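Local coordinates for protein aminotransferase class-III (Sphaerobacter thermophilus DSM 20745, PDB 6K8H) that belongs to the class-III aminotransferases of the PLP-dependent transferase fold and holds (5-hydroxy-4,6-dimethylpyridin-3-yl)methyl dihydrogen phosphate in its ligand pocket, at residues Asn224-Ala236 and His375-Ser389. Numbering follows the deposited sequence.
Sequences NPRSLGLYPAEPA and HIHLHQRPLADYRNS
Y231 lays its ring along A384: CE2 comes within 3.6 Å of A384 CA, and the backbone N of A384 lies above one face, nearer the ring's border than its centre. With CG anti to the backbone N (chi1 -180°), the ring reaches out to the P382-D385 type I turn, while Y231 CB rests 4.0 Å from L383 CB. Y231 OH gives a 2.5 Å hydrogen bond to E234 OE2, which lies in the ring plane and uses its anti lone pair; this carboxylate oxygen also touches A384 CB. At the bend of the 224-236 loop, G229, whose positive phi (90°) suits glycine, has its carbonyl O 3.1 Å from H377 NE2, a weak, strongly bent hydrogen bond (122°). T368 OG1, on the neighbouring strand 366-370, hydrogen-bonds to both atoms and is the stronger partner of H377 NE2. H375 and H377 belong to strand 373-377 of the small three-stranded antiparallel sheet, so the contact ties this sheet to the segment following strand 216-221 of the seven-stranded sheet of the PLP-dependent transferase fold. The H375 imidazole passes beside the G229 backbone, CD2 3.7 Å from G229 C, and H375 CB packs on L230 CB. A water in its ring plane links H375 NE2 to R226 O; the side chain of R226 leads away to the bound (5-hydroxy-4,6-dimethylpyridin-3-yl)methyl dihydrogen phosphate. L228 CD2 meets both Y386 CD1 (4.1 Å) and S389 OG. S389 OG donates to Y386 O at 2.7 Å, nearly in line with the carbonyl bond, and accepts from a second water that weakly reaches S227 O.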
loop_
_atom_site.group_PDB
_atom_site.type_symbol
_atom_site.label_atom_id
_atom_site.label_comp_id
_atom_site.label_asym_id
_atom_site.label_seq_id
_atom_site.Cartn_x
_atom_site.Cartn_y
_atom_site.Cartn_z
ATOM N N ASN B 224 5.096 -12.238 17.978
ATOM C CA ASN B 224 5.620 -11.434 19.115
ATOM C C ASN B 224 5.013 -10.030 19.021
ATOM O O ASN B 224 5.756 -9.091 18.714
ATOM C CB ASN B 224 7.150 -11.420 19.085
ATOM C CG ASN B 224 7.783 -11.116 20.424
ATOM O OD1 ASN B 224 7.089 -10.888 21.411
ATOM N ND2 ASN B 224 9.106 -11.123 20.462
ATOM N N PRO B 225 3.713 -9.833 19.317
ATOM C CA PRO B 225 3.089 -8.528 19.107
ATOM C C PRO B 225 3.613 -7.396 20.000
ATOM O O PRO B 225 3.600 -7.520 21.199
ATOM C CB PRO B 225 1.604 -8.786 19.399
ATOM C CG PRO B 225 1.607 -9.993 20.308
ATOM C CD PRO B 225 2.800 -10.823 19.882
ATOM N N ARG B 226 4.006 -6.292 19.371
ATOM C CA ARG B 226 4.479 -5.101 20.117
ATOM C C ARG B 226 3.319 -4.552 20.961
ATOM O O ARG B 226 3.562 -4.133 22.092
ATOM C CB ARG B 226 4.949 -4.018 19.149
ATOM C CG ARG B 226 4.685 -2.614 19.667
ATOM C CD ARG B 226 5.227 -1.522 18.779
ATOM N NE ARG B 226 4.736 -1.638 17.422
ATOM C CZ ARG B 226 3.554 -1.201 17.017
ATOM N NH1 ARG B 226 2.735 -0.616 17.873
ATOM N NH2 ARG B 226 3.208 -1.329 15.750
ATOM N N SER B 227 2.105 -4.583 20.409
ATOM C CA SER B 227 0.945 -4.028 21.095
ATOM C C SER B 227 0.679 -4.709 22.432
ATOM O O SER B 227 0.133 -4.078 23.349
ATOM C CB SER B 227 -0.282 -4.174 20.190
ATOM O OG SER B 227 -0.441 -3.056 19.347
ATOM N N LEU B 228 1.080 -5.972 22.572
ATOM C CA LEU B 228 0.880 -6.702 23.813
ATOM C C LEU B 228 2.158 -6.811 24.643
ATOM O O LEU B 228 2.272 -7.712 25.481
ATOM C CB LEU B 228 0.290 -8.086 23.504
ATOM C CG LEU B 228 -1.087 -8.077 22.804
ATOM C CD1 LEU B 228 -1.686 -9.502 22.580
ATOM C CD2 LEU B 228 -2.077 -7.218 23.561
ATOM N N GLY B 229 3.107 -5.898 24.454
ATOM C CA GLY B 229 4.304 -5.880 25.270
ATOM C C GLY B 229 5.476 -6.696 24.769
ATOM O O GLY B 229 6.420 -6.922 25.539
ATOM N N LEU B 230 5.455 -7.158 23.516
ATOM C CA LEU B 230 6.578 -7.928 22.953
ATOM C C LEU B 230 6.867 -9.164 23.798
ATOM O O LEU B 230 8.016 -9.489 24.099
ATOM C CB LEU B 230 7.848 -7.071 22.807
ATOM C CG LEU B 230 8.862 -7.509 21.745
ATOM C CD1 LEU B 230 8.248 -7.341 20.346
ATOM C CD2 LEU B 230 10.159 -6.741 21.838
ATOM N N TYR B 231 5.814 -9.866 24.179
ATOM C CA TYR B 231 5.963 -11.169 24.803
ATOM C C TYR B 231 5.454 -12.215 23.823
ATOM O O TYR B 231 4.281 -12.157 23.424
ATOM C CB TYR B 231 5.201 -11.241 26.124
ATOM C CG TYR B 231 5.335 -12.568 26.813
ATOM C CD1 TYR B 231 6.485 -12.896 27.516
ATOM C CD2 TYR B 231 4.318 -13.507 26.741
ATOM C CE1 TYR B 231 6.606 -14.124 28.144
ATOM C CE2 TYR B 231 4.427 -14.723 27.357
ATOM C CZ TYR B 231 5.570 -15.031 28.057
ATOM O OH TYR B 231 5.661 -16.258 28.668
ATOM N N PRO B 232 6.288 -13.169 23.414
ATOM C CA PRO B 232 5.938 -14.038 22.285
ATOM C C PRO B 232 4.844 -15.040 22.615
ATOM O O PRO B 232 4.574 -15.367 23.774
ATOM C CB PRO B 232 7.253 -14.762 21.968
ATOM C CG PRO B 232 8.327 -13.995 22.684
ATOM C CD PRO B 232 7.680 -13.352 23.858
ATOM N N ALA B 233 4.191 -15.512 21.550
ATOM C CA ALA B 233 3.326 -16.679 21.655
ATOM C C ALA B 233 4.111 -17.837 22.261
ATOM O O ALA B 233 5.220 -18.157 21.812
ATOM C CB ALA B 233 2.783 -17.058 20.269
ATOM N N GLU B 234 3.545 -18.442 23.318
ATOM C CA GLU B 234 4.246 -19.515 24.006
ATOM C C GLU B 234 4.184 -20.802 23.177
ATOM O O GLU B 234 3.221 -21.024 22.435
ATOM C CB GLU B 234 3.652 -19.720 25.404
ATOM C CG GLU B 234 3.973 -18.544 26.337
ATOM C CD GLU B 234 3.301 -18.615 27.711
ATOM O OE1 GLU B 234 2.252 -19.289 27.850
ATOM O OE2 GLU B 234 3.824 -17.971 28.656
ATOM N N PRO B 235 5.213 -21.652 23.276
ATOM C CA PRO B 235 5.326 -22.778 22.323
ATOM C C PRO B 235 4.141 -23.733 22.336
ATOM O O PRO B 235 3.644 -24.092 21.255
ATOM C CB PRO B 235 6.628 -23.470 22.756
ATOM C CG PRO B 235 7.438 -22.376 23.409
ATOM C CD PRO B 235 6.434 -21.479 24.092
ATOM N N ALA B 236 3.649 -24.130 23.516
ATOM C CA ALA B 236 2.500 -25.035 23.568
ATOM C C ALA B 236 1.263 -24.409 22.927
ATOM O O ALA B 236 0.525 -25.081 22.191
ATOM C CB ALA B 236 2.206 -25.427 25.017
ATOM N N HIS B 375 11.509 -4.264 24.649
ATOM C CA HIS B 375 10.395 -3.495 25.211
ATOM C C HIS B 375 10.646 -3.339 26.707
ATOM O O HIS B 375 10.743 -4.344 27.426
ATOM C CB HIS B 375 9.054 -4.207 24.956
ATOM C CG HIS B 375 7.855 -3.303 24.972
ATOM N ND1 HIS B 375 7.673 -2.314 25.916
ATOM C CD2 HIS B 375 6.768 -3.252 24.164
ATOM C CE1 HIS B 375 6.529 -1.690 25.690
ATOM N NE2 HIS B 375 5.964 -2.232 24.625
ATOM N N ILE B 376 10.779 -2.082 27.171
ATOM C CA ILE B 376 10.912 -1.779 28.596
ATOM C C ILE B 376 9.522 -1.651 29.206
ATOM O O ILE B 376 8.615 -1.068 28.605
ATOM C CB ILE B 376 11.728 -0.495 28.824
ATOM C CG1 ILE B 376 13.030 -0.520 28.017
ATOM C CG2 ILE B 376 12.026 -0.321 30.307
ATOM C CD1 ILE B 376 13.822 0.788 28.109
ATOM N N HIS B 377 9.348 -2.210 30.395
ATOM C CA HIS B 377 8.098 -2.157 31.133
ATOM C C HIS B 377 8.384 -1.635 32.527
ATOM O O HIS B 377 9.322 -2.108 33.180
ATOM C CB HIS B 377 7.477 -3.547 31.224
ATOM C CG HIS B 377 7.330 -4.228 29.899
ATOM N ND1 HIS B 377 6.313 -3.927 29.018
ATOM C CD2 HIS B 377 8.065 -5.200 29.310
ATOM C CE1 HIS B 377 6.423 -4.692 27.943
ATOM N NE2 HIS B 377 7.483 -5.467 28.092
ATOM N N LEU B 378 7.575 -0.680 32.986
ATOM C CA LEU B 378 7.744 -0.097 34.320
ATOM C C LEU B 378 6.754 -0.687 35.317
ATOM O O LEU B 378 6.199 0.007 36.178
ATOM C CB LEU B 378 7.648 1.423 34.252
ATOM C CG LEU B 378 8.716 1.960 33.292
ATOM C CD1 LEU B 378 8.800 3.472 33.346
ATOM C CD2 LEU B 378 10.086 1.348 33.586
ATOM N N HIS B 379 6.514 -1.990 35.182
ATOM C CA HIS B 379 5.707 -2.770 36.104
ATOM C C HIS B 379 6.241 -4.195 36.075
ATOM O O HIS B 379 7.091 -4.541 35.251
ATOM C CB HIS B 379 4.226 -2.723 35.731
ATOM C CG HIS B 379 3.941 -3.347 34.403
ATOM N ND1 HIS B 379 3.925 -4.715 34.214
ATOM C CD2 HIS B 379 3.684 -2.796 33.193
ATOM C CE1 HIS B 379 3.662 -4.978 32.944
ATOM N NE2 HIS B 379 3.515 -3.831 32.302
ATOM N N GLN B 380 5.748 -5.023 36.995
ATOM C CA GLN B 380 6.180 -6.407 37.075
ATOM C C GLN B 380 5.009 -7.375 36.909
ATOM O O GLN B 380 5.007 -8.465 37.487
ATOM C CB GLN B 380 6.937 -6.652 38.381
ATOM C CG GLN B 380 8.372 -6.113 38.297
ATOM C CD GLN B 380 9.160 -6.236 39.583
ATOM O OE1 GLN B 380 8.607 -6.195 40.681
ATOM N NE2 GLN B 380 10.475 -6.372 39.449
ATOM N N ARG B 381 4.005 -6.988 36.102
ATOM C CA ARG B 381 2.914 -7.907 35.808
ATOM C C ARG B 381 3.348 -8.944 34.779
ATOM O O ARG B 381 4.068 -8.614 33.830
ATOM C CB ARG B 381 1.696 -7.151 35.288
ATOM C CG ARG B 381 1.144 -6.160 36.292
ATOM C CD ARG B 381 -0.165 -5.526 35.820
ATOM N NE ARG B 381 0.024 -4.687 34.646
ATOM C CZ ARG B 381 0.427 -3.424 34.692
ATOM N NH1 ARG B 381 0.694 -2.848 35.863
ATOM N NH2 ARG B 381 0.547 -2.729 33.567
ATOM N N PRO B 382 2.923 -10.198 34.944
ATOM C CA PRO B 382 3.238 -11.234 33.944
ATOM C C PRO B 382 2.490 -10.963 32.645
ATOM O O PRO B 382 1.259 -11.035 32.597
ATOM C CB PRO B 382 2.763 -12.529 34.608
ATOM C CG PRO B 382 1.717 -12.098 35.603
ATOM C CD PRO B 382 2.021 -10.684 36.003
ATOM N N LEU B 383 3.243 -10.678 31.583
ATOM C CA LEU B 383 2.644 -10.344 30.297
ATOM C C LEU B 383 2.078 -11.562 29.581
ATOM O O LEU B 383 1.402 -11.405 28.552
ATOM C CB LEU B 383 3.684 -9.644 29.427
ATOM C CG LEU B 383 4.103 -8.307 30.035
ATOM C CD1 LEU B 383 5.504 -7.917 29.592
ATOM C CD2 LEU B 383 3.065 -7.254 29.647
ATOM N N ALA B 384 2.327 -12.763 30.112
ATOM C CA ALA B 384 1.696 -13.972 29.601
ATOM C C ALA B 384 0.180 -13.908 29.708
ATOM O O ALA B 384 -0.516 -14.616 28.969
ATOM C CB ALA B 384 2.236 -15.195 30.352
ATOM N N ASP B 385 -0.345 -13.089 30.617
ATOM C CA ASP B 385 -1.761 -12.738 30.658
ATOM C C ASP B 385 -1.897 -11.394 29.948
ATOM O O ASP B 385 -1.551 -10.353 30.516
ATOM C CB ASP B 385 -2.267 -12.671 32.103
ATOM C CG ASP B 385 -2.089 -13.994 32.859
ATOM O OD1 ASP B 385 -2.142 -15.068 32.221
ATOM O OD2 ASP B 385 -1.897 -13.971 34.101
ATOM N N TYR B 386 -2.417 -11.414 28.712
ATOM C CA TYR B 386 -2.236 -10.275 27.814
ATOM C C TYR B 386 -2.897 -9.011 28.340
ATOM O O TYR B 386 -2.439 -7.899 28.045
ATOM C CB TYR B 386 -2.759 -10.626 26.409
ATOM C CG TYR B 386 -4.254 -10.507 26.191
ATOM C CD1 TYR B 386 -4.836 -9.294 25.819
ATOM C CD2 TYR B 386 -5.083 -11.619 26.300
ATOM C CE1 TYR B 386 -6.206 -9.189 25.598
ATOM C CE2 TYR B 386 -6.457 -11.523 26.077
ATOM C CZ TYR B 386 -7.008 -10.307 25.726
ATOM O OH TYR B 386 -8.373 -10.211 25.496
ATOM N N ARG B 387 -3.948 -9.150 29.140
ATOM C CA ARG B 387 -4.624 -7.963 29.638
ATOM C C ARG B 387 -3.756 -7.177 30.602
ATOM O O ARG B 387 -4.060 -6.011 30.873
ATOM C CB ARG B 387 -5.960 -8.339 30.271
ATOM C CG ARG B 387 -6.985 -8.802 29.229
ATOM C CD ARG B 387 -8.387 -8.474 29.668
ATOM N NE ARG B 387 -9.411 -9.066 28.817
ATOM C CZ ARG B 387 -9.963 -8.451 27.770
ATOM N NH1 ARG B 387 -9.575 -7.227 27.440
ATOM N NH2 ARG B 387 -10.905 -9.057 27.057
ATOM N N ASN B 388 -2.680 -7.787 31.113
ATOM C CA ASN B 388 -1.730 -7.077 31.944
ATOM C C ASN B 388 -0.899 -6.073 31.162
ATOM O O ASN B 388 -0.255 -5.220 31.788
ATOM C CB ASN B 388 -0.809 -8.075 32.645
ATOM C CG ASN B 388 -1.526 -8.843 33.722
ATOM O OD1 ASN B 388 -2.528 -8.369 34.259
ATOM N ND2 ASN B 388 -1.027 -10.040 34.046
ATOM N N SER B 389 -0.887 -6.143 29.820
ATOM C CA SER B 389 -0.077 -5.181 29.081
ATOM C C SER B 389 -0.699 -3.786 29.071
ATOM O O SER B 389 -0.009 -2.826 28.725
ATOM C CB SER B 389 0.185 -5.658 27.644
ATOM O OG SER B 389 -1.006 -5.864 26.909
HETATM O O HOH W 1 4.101 -1.452 22.821
HETATM O O HOH W 2 -2.604 -3.965 25.373
#